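Local coordinates for protein hydrolase, putative (Plasmodium vivax, PDB 2B30) that probably acts as a metal-dependent phosphatase of the HAD superfamily (Cof-like, subfamily IIB), though its physiological substrate is not established, at residues 32-37 with 77-82; 56-61 with 87-92. All coordinates share one frame; numbering follows the deposited sequence.

Both contacts pack against the parallel, Rossmann-like part of the larger mixed sheet that forms the core of this HAD fold, with their centres about 13 Å apart, and both touch Ile66 of strand 63-67. Their segments alternate along the chain: 32-37, 56-61, 77-82, then 87-92. Contact 1 joins the segment that supplies Asp33 and Asp35 to the calcium site to the end of helix 72-79. Contact 2 joins the end of helix 48-60 to the turn after helix 81-87. The two meet where Phe79 CE1 packs 3.7 Å from Met87 CE. Apolar packing thus links the surroundings of the metal site to the helices of two successive beta-alpha-beta crossovers.

Contact 1: residues 32-37 with 77-82; sequences IDFDGT and SAFGEE. With CA (calcium ion), chain E.
One residue before Phe34, whose ring crosses to Ala78 and Phe79, Asp33 OD2 is gripped twice. Asp33 OD2 binds the calcium ion at 2.2 Å and accepts a hydrogen bond from Thr37 OG1 at 2.9 Å, using the lone pair that faces away from OD1. Asp33 OD1 is farther from the calcium ion at 2.8 Å, giving a lopsided hold. Asp35 O lies 2.3 Å from the calcium ion, and Asp248 also ligates it. That leaves the Asp35 carboxylate to form a salt bridge with Arg70.

Between these two aspartates the chain sends a hydrophobic side chain to the neighbouring helix. With CG roughly anti to the backbone N (chi1 -157°), the Phe34 ring reaches helix 72-79 and directs its edge at the face of Phe79. This is a T-shaped pair, the planes at 73° and the centroids 5.3 Å apart, with Phe34 CE1 poised off-centre above the Phe79 ring. Ala78 CB packs at the edge of the Phe34 ring, 3.8 Å from Phe34 CE2. Ile66 of strand 63-67 touches both phenylalanines, and Arg70 also packs on Phe34 and Ala78.

The sequence DFDGT is the first signature motif of HAD enzymes, whose first aspartate is the nucleophile in phosphatases of this superfamily. Here polar and apolar groups divide the work: Asp33 through its carboxylate and Asp35 through its backbone O hold the metal, while the intervening phenylalanine is buried against a helix. Bound by Asp33, Asp35 and Asp248, the calcium probably sits where the magnesium of the family would bind.

Contact 2: residues 56-61 with 87-92; sequences EAIEKG and MNFYGM
Ile58 makes the cross-segment contact with a single branch: its terminal methyl CD1 enters the turn formed by Met87, Asn88 and Phe89. Ile58 CD1 lies 3.3 Å from Met87 O and 3.8 Å from Asn88 O, and Phe89 CB is 3.7 Å from it. No hydrogen bond joins the segments, so the association is one of van der Waals packing against backbone carbonyls and an aromatic residue. The side chains of Ile58 and Phe89 run at about a right angle to each other.

Torsions explain the reach. In Ile58, CG1 stands anti to the carbonyl carbon (chi1 -66°) and the chain continues extended to CD1, carrying the methyl well out from its helix. Opposite it, the turn is shaped by a Schellman motif: Asn88, with positive phi, is the C-prime residue, Phe89 N bonds to Leu84 O, and Asn88 N to Lys85 O. Beyond this turn Gly91 N sits 3.5 Å above one face of the Phe89 ring, displaced toward its rim. On the other segment, Lys60 N bonds to Glu56 O at 2.7 Å in the last turn of helix 48-60, before Gly61 leaves helical geometry with positive phi.

Farther out, Met87 packs on Ile51 and Ile54 of helix 48-60, extending the junction toward earlier turns of that helix. Phe89 rests on Val64 and Ile66 of strand 63-67, while Glu56 and Ala57 touch Phe297 of helix 288-297. The contact therefore lies where helix 48-60, which leads into strand 63-67, meets the connection from helix 81-87 to strand 94-96, the parallel neighbour of that strand.

Contact 1: residues 32-37 with 77-82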
loop_
_atom_site.group_PDB
_atom_site.type_symbol
_atom_site.label_atom_id
_atom_site.label_comp_id
_atom_site.label_asym_id
_atom_site.label_seq_id
_atom_site.Cartn_x
_atom_site.Cartn_y
_atom_site.Cartn_z
ATOM N N ILE A 32 -16.923 -2.546 -3.309
ATOM C CA ILE A 32 -17.380 -3.906 -3.525
ATOM C C ILE A 32 -16.534 -4.564 -4.590
ATOM O O ILE A 32 -16.437 -4.052 -5.707
ATOM C CB ILE A 32 -18.833 -3.898 -4.007
ATOM C CG1 ILE A 32 -19.693 -3.039 -3.071
ATOM C CG2 ILE A 32 -19.369 -5.334 -4.122
ATOM C CD1 ILE A 32 -21.163 -2.961 -3.485
ATOM N N ASP A 33 -15.923 -5.695 -4.257
ATOM C CA ASP A 33 -15.211 -6.492 -5.264
ATOM C C ASP A 33 -16.219 -7.122 -6.223
ATOM O O ASP A 33 -17.363 -7.363 -5.846
ATOM C CB ASP A 33 -14.368 -7.573 -4.590
ATOM C CG ASP A 33 -13.645 -8.461 -5.581
ATOM O OD1 ASP A 33 -13.049 -7.958 -6.564
ATOM O OD2 ASP A 33 -13.669 -9.686 -5.373
ATOM N N PHE A 34 -15.807 -7.362 -7.463
ATOM C CA PHE A 34 -16.705 -7.950 -8.450
ATOM C C PHE A 34 -16.677 -9.492 -8.415
ATOM O O PHE A 34 -17.526 -10.095 -7.761
ATOM C CB PHE A 34 -16.453 -7.388 -9.859
ATOM C CG PHE A 34 -17.644 -7.510 -10.778
ATOM C CD1 PHE A 34 -18.790 -6.746 -10.554
ATOM C CD2 PHE A 34 -17.627 -8.386 -11.864
ATOM C CE1 PHE A 34 -19.902 -6.855 -11.391
ATOM C CE2 PHE A 34 -18.728 -8.500 -12.716
ATOM C CZ PHE A 34 -19.869 -7.735 -12.479
ATOM N N ASP A 35 -15.713 -10.131 -9.075
ATOM C CA ASP A 35 -15.727 -11.593 -9.173
ATOM C C ASP A 35 -15.394 -12.205 -7.843
ATOM O O ASP A 35 -14.486 -11.737 -7.145
ATOM C CB ASP A 35 -14.716 -12.110 -10.190
ATOM C CG ASP A 35 -15.001 -11.622 -11.568
ATOM O OD1 ASP A 35 -14.813 -10.406 -11.800
ATOM O OD2 ASP A 35 -15.417 -12.445 -12.408
ATOM N N GLY A 36 -16.118 -13.263 -7.498
ATOM C CA GLY A 36 -15.929 -13.940 -6.225
ATOM C C GLY A 36 -16.659 -13.265 -5.081
ATOM O O GLY A 36 -16.778 -13.844 -4.004
ATOM N N THR A 37 -17.153 -12.050 -5.309
ATOM C CA THR A 37 -17.861 -11.293 -4.285
ATOM C C THR A 37 -19.259 -10.970 -4.800
ATOM O O THR A 37 -20.229 -11.558 -4.346
ATOM C CB THR A 37 -17.079 -10.003 -3.890
ATOM O OG1 THR A 37 -15.769 -10.353 -3.415
ATOM C CG2 THR A 37 -17.811 -9.231 -2.812
ATOM N N SER A 77 -20.878 -4.935 -19.050
ATOM C CA SER A 77 -21.360 -6.055 -19.857
ATOM C C SER A 77 -21.957 -7.136 -18.958
ATOM O O SER A 77 -23.114 -7.527 -19.118
ATOM C CB SER A 77 -20.223 -6.648 -20.680
ATOM O OG SER A 77 -19.655 -5.659 -21.518
ATOM N N ALA A 78 -21.155 -7.587 -17.998
ATOM C CA ALA A 78 -21.546 -8.635 -17.079
ATOM C C ALA A 78 -22.806 -8.250 -16.336
ATOM O O ALA A 78 -23.628 -9.115 -16.039
ATOM C CB ALA A 78 -20.431 -8.914 -16.102
ATOM N N PHE A 79 -22.961 -6.959 -16.042
ATOM C CA PHE A 79 -24.162 -6.451 -15.362
ATOM C C PHE A 79 -25.404 -6.528 -16.253
ATOM O O PHE A 79 -26.464 -6.966 -15.808
ATOM C CB PHE A 79 -23.976 -4.986 -14.922
ATOM C CG PHE A 79 -23.519 -4.807 -13.488
ATOM C CD1 PHE A 79 -24.191 -5.419 -12.439
ATOM C CD2 PHE A 79 -22.451 -3.967 -13.188
ATOM C CE1 PHE A 79 -23.779 -5.233 -11.124
ATOM C CE2 PHE A 79 -22.041 -3.772 -11.871
ATOM C CZ PHE A 79 -22.704 -4.408 -10.842
ATOM N N GLY A 80 -25.269 -6.075 -17.499
ATOM C CA GLY A 80 -26.387 -6.004 -18.436
ATOM C C GLY A 80 -27.161 -4.707 -18.290
ATOM O O GLY A 80 -27.446 -4.274 -17.174
ATOM N N GLU A 81 -27.526 -4.106 -19.422
ATOM C CA GLU A 81 -28.243 -2.823 -19.451
ATOM C C GLU A 81 -29.433 -2.740 -18.479
ATOM O O GLU A 81 -29.673 -1.680 -17.885
ATOM C CB GLU A 81 -28.720 -2.504 -20.871
ATOM N N GLU A 82 -30.168 -3.841 -18.308
ATOM C CA GLU A 82 -31.385 -3.815 -17.493
ATOM C C GLU A 82 -31.086 -3.605 -16.006
ATOM O O GLU A 82 -31.745 -2.793 -15.345
ATOM C CB GLU A 82 -32.226 -5.088 -17.697
ATOM C CG GLU A 82 -33.565 -5.055 -16.937
ATOM C CD GLU A 82 -34.537 -6.131 -17.373
ATOM O OE1 GLU A 82 -34.125 -7.306 -17.477
ATOM O OE2 GLU A 82 -35.723 -5.804 -17.596
HETATM CA CA CA E . -12.423 -10.707 -6.905
#

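Contact 2: residues 56-61 with 87-92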
loop_
_atom_site.group_PDB
_atom_site.type_symbol
_atom_site.label_atom_id
_atom_site.label_comp_id
_atom_site.label_asym_id
_atom_site.label_seq_id
_atom_site.Cartn_x
_atom_site.Cartn_y
_atom_site.Cartn_z
ATOM N N GLU A 56 -30.828 -0.098 -3.464
ATOM C CA GLU A 56 -31.248 0.569 -2.240
ATOM C C GLU A 56 -30.135 1.456 -1.677
ATOM O O GLU A 56 -30.409 2.553 -1.181
ATOM C CB GLU A 56 -31.701 -0.456 -1.199
ATOM C CG GLU A 56 -32.471 0.147 -0.020
ATOM C CD GLU A 56 -32.991 -0.902 0.956
ATOM O OE1 GLU A 56 -32.897 -2.110 0.651
ATOM O OE2 GLU A 56 -33.498 -0.515 2.033
ATOM N N ALA A 57 -28.888 0.988 -1.776
ATOM C CA ALA A 57 -27.720 1.728 -1.270
ATOM C C ALA A 57 -27.621 3.105 -1.914
ATOM O O ALA A 57 -27.343 4.094 -1.241
ATOM C CB ALA A 57 -26.436 0.939 -1.514
ATOM N N ILE A 58 -27.872 3.155 -3.220
ATOM C CA ILE A 58 -27.860 4.411 -3.979
ATOM C C ILE A 58 -29.033 5.306 -3.573
ATOM O O ILE A 58 -28.886 6.520 -3.463
ATOM C CB ILE A 58 -27.888 4.142 -5.492
ATOM C CG1 ILE A 58 -26.590 3.463 -5.908
ATOM C CG2 ILE A 58 -28.059 5.435 -6.270
ATOM C CD1 ILE A 58 -26.670 2.733 -7.205
ATOM N N GLU A 59 -30.190 4.702 -3.330
ATOM C CA GLU A 59 -31.345 5.445 -2.820
ATOM C C GLU A 59 -31.168 5.931 -1.374
ATOM O O GLU A 59 -31.590 7.027 -1.033
ATOM C CB GLU A 59 -32.599 4.590 -2.957
ATOM C CG GLU A 59 -32.922 4.312 -4.419
ATOM C CD GLU A 59 -33.966 3.239 -4.625
ATOM O OE1 GLU A 59 -34.369 2.584 -3.631
ATOM O OE2 GLU A 59 -34.371 3.055 -5.798
ATOM N N LYS A 60 -30.532 5.123 -0.536
ATOM C CA LYS A 60 -30.292 5.505 0.859
ATOM C C LYS A 60 -29.163 6.533 0.987
ATOM O O LYS A 60 -28.948 7.089 2.063
ATOM C CB LYS A 60 -29.958 4.276 1.716
ATOM C CG LYS A 60 -31.050 3.223 1.779
ATOM C CD LYS A 60 -31.989 3.409 2.951
ATOM C CE LYS A 60 -32.663 2.101 3.343
ATOM N NZ LYS A 60 -32.966 2.083 4.798
ATOM N N GLY A 61 -28.429 6.762 -0.101
ATOM C CA GLY A 61 -27.472 7.870 -0.182
ATOM C C GLY A 61 -26.011 7.467 -0.120
ATOM O O GLY A 61 -25.141 8.338 0.005
ATOM N N MET A 87 -30.638 -0.545 -10.938
ATOM C CA MET A 87 -29.829 -0.006 -9.832
ATOM C C MET A 87 -29.687 1.509 -9.893
ATOM O O MET A 87 -29.520 2.153 -8.855
ATOM C CB MET A 87 -28.413 -0.588 -9.861
ATOM C CG MET A 87 -28.327 -2.065 -9.638
ATOM S SD MET A 87 -26.622 -2.614 -9.640
ATOM C CE MET A 87 -26.135 -2.335 -11.344
ATOM N N ASN A 88 -29.743 2.053 -11.112
ATOM C CA ASN A 88 -29.339 3.427 -11.402
ATOM C C ASN A 88 -27.842 3.596 -11.120
ATOM O O ASN A 88 -27.415 4.526 -10.438
ATOM C CB ASN A 88 -30.177 4.443 -10.621
ATOM C CG ASN A 88 -29.999 5.856 -11.131
ATOM O OD1 ASN A 88 -29.549 6.074 -12.260
ATOM N ND2 ASN A 88 -30.350 6.832 -10.301
ATOM N N PHE A 89 -27.059 2.667 -11.664
ATOM C CA PHE A 89 -25.617 2.618 -11.478
ATOM C C PHE A 89 -24.945 2.207 -12.790
ATOM O O PHE A 89 -25.399 1.271 -13.449
ATOM C CB PHE A 89 -25.273 1.611 -10.390
ATOM C CG PHE A 89 -23.825 1.596 -10.027
ATOM C CD1 PHE A 89 -23.272 2.656 -9.322
ATOM C CD2 PHE A 89 -23.010 0.533 -10.396
ATOM C CE1 PHE A 89 -21.927 2.659 -8.983
ATOM C CE2 PHE A 89 -21.668 0.521 -10.064
ATOM C CZ PHE A 89 -21.122 1.585 -9.357
ATOM N N TYR A 90 -23.874 2.916 -13.157
ATOM C CA TYR A 90 -23.221 2.751 -14.454
ATOM C C TYR A 90 -21.701 2.763 -14.281
ATOM O O TYR A 90 -20.960 3.261 -15.133
ATOM C CB TYR A 90 -23.697 3.852 -15.429
ATOM C CG TYR A 90 -25.212 3.927 -15.538
ATOM C CD1 TYR A 90 -25.908 3.215 -16.519
ATOM C CD2 TYR A 90 -25.956 4.670 -14.622
ATOM C CE1 TYR A 90 -27.302 3.261 -16.586
ATOM C CE2 TYR A 90 -27.346 4.715 -14.681
ATOM C CZ TYR A 90 -28.007 4.017 -15.661
ATOM O OH TYR A 90 -29.375 4.085 -15.699
ATOM N N GLY A 91 -21.244 2.207 -13.160
ATOM C CA GLY A 91 -19.820 2.023 -12.902
ATOM C C GLY A 91 -19.064 3.276 -12.518
ATOM O O GLY A 91 -17.837 3.307 -12.581
ATOM N N MET A 92 -19.779 4.312 -12.106
ATOM C CA MET A 92 -19.146 5.560 -11.722
ATOM C C MET A 92 -19.675 6.033 -10.376
ATOM O O MET A 92 -20.868 6.252 -10.222
ATOM C CB MET A 92 -19.428 6.613 -12.767
ATOM C CG MET A 92 -19.017 6.212 -14.148
ATOM S SD MET A 92 -19.448 7.531 -15.256
ATOM C CE MET A 92 -21.240 7.396 -15.307
#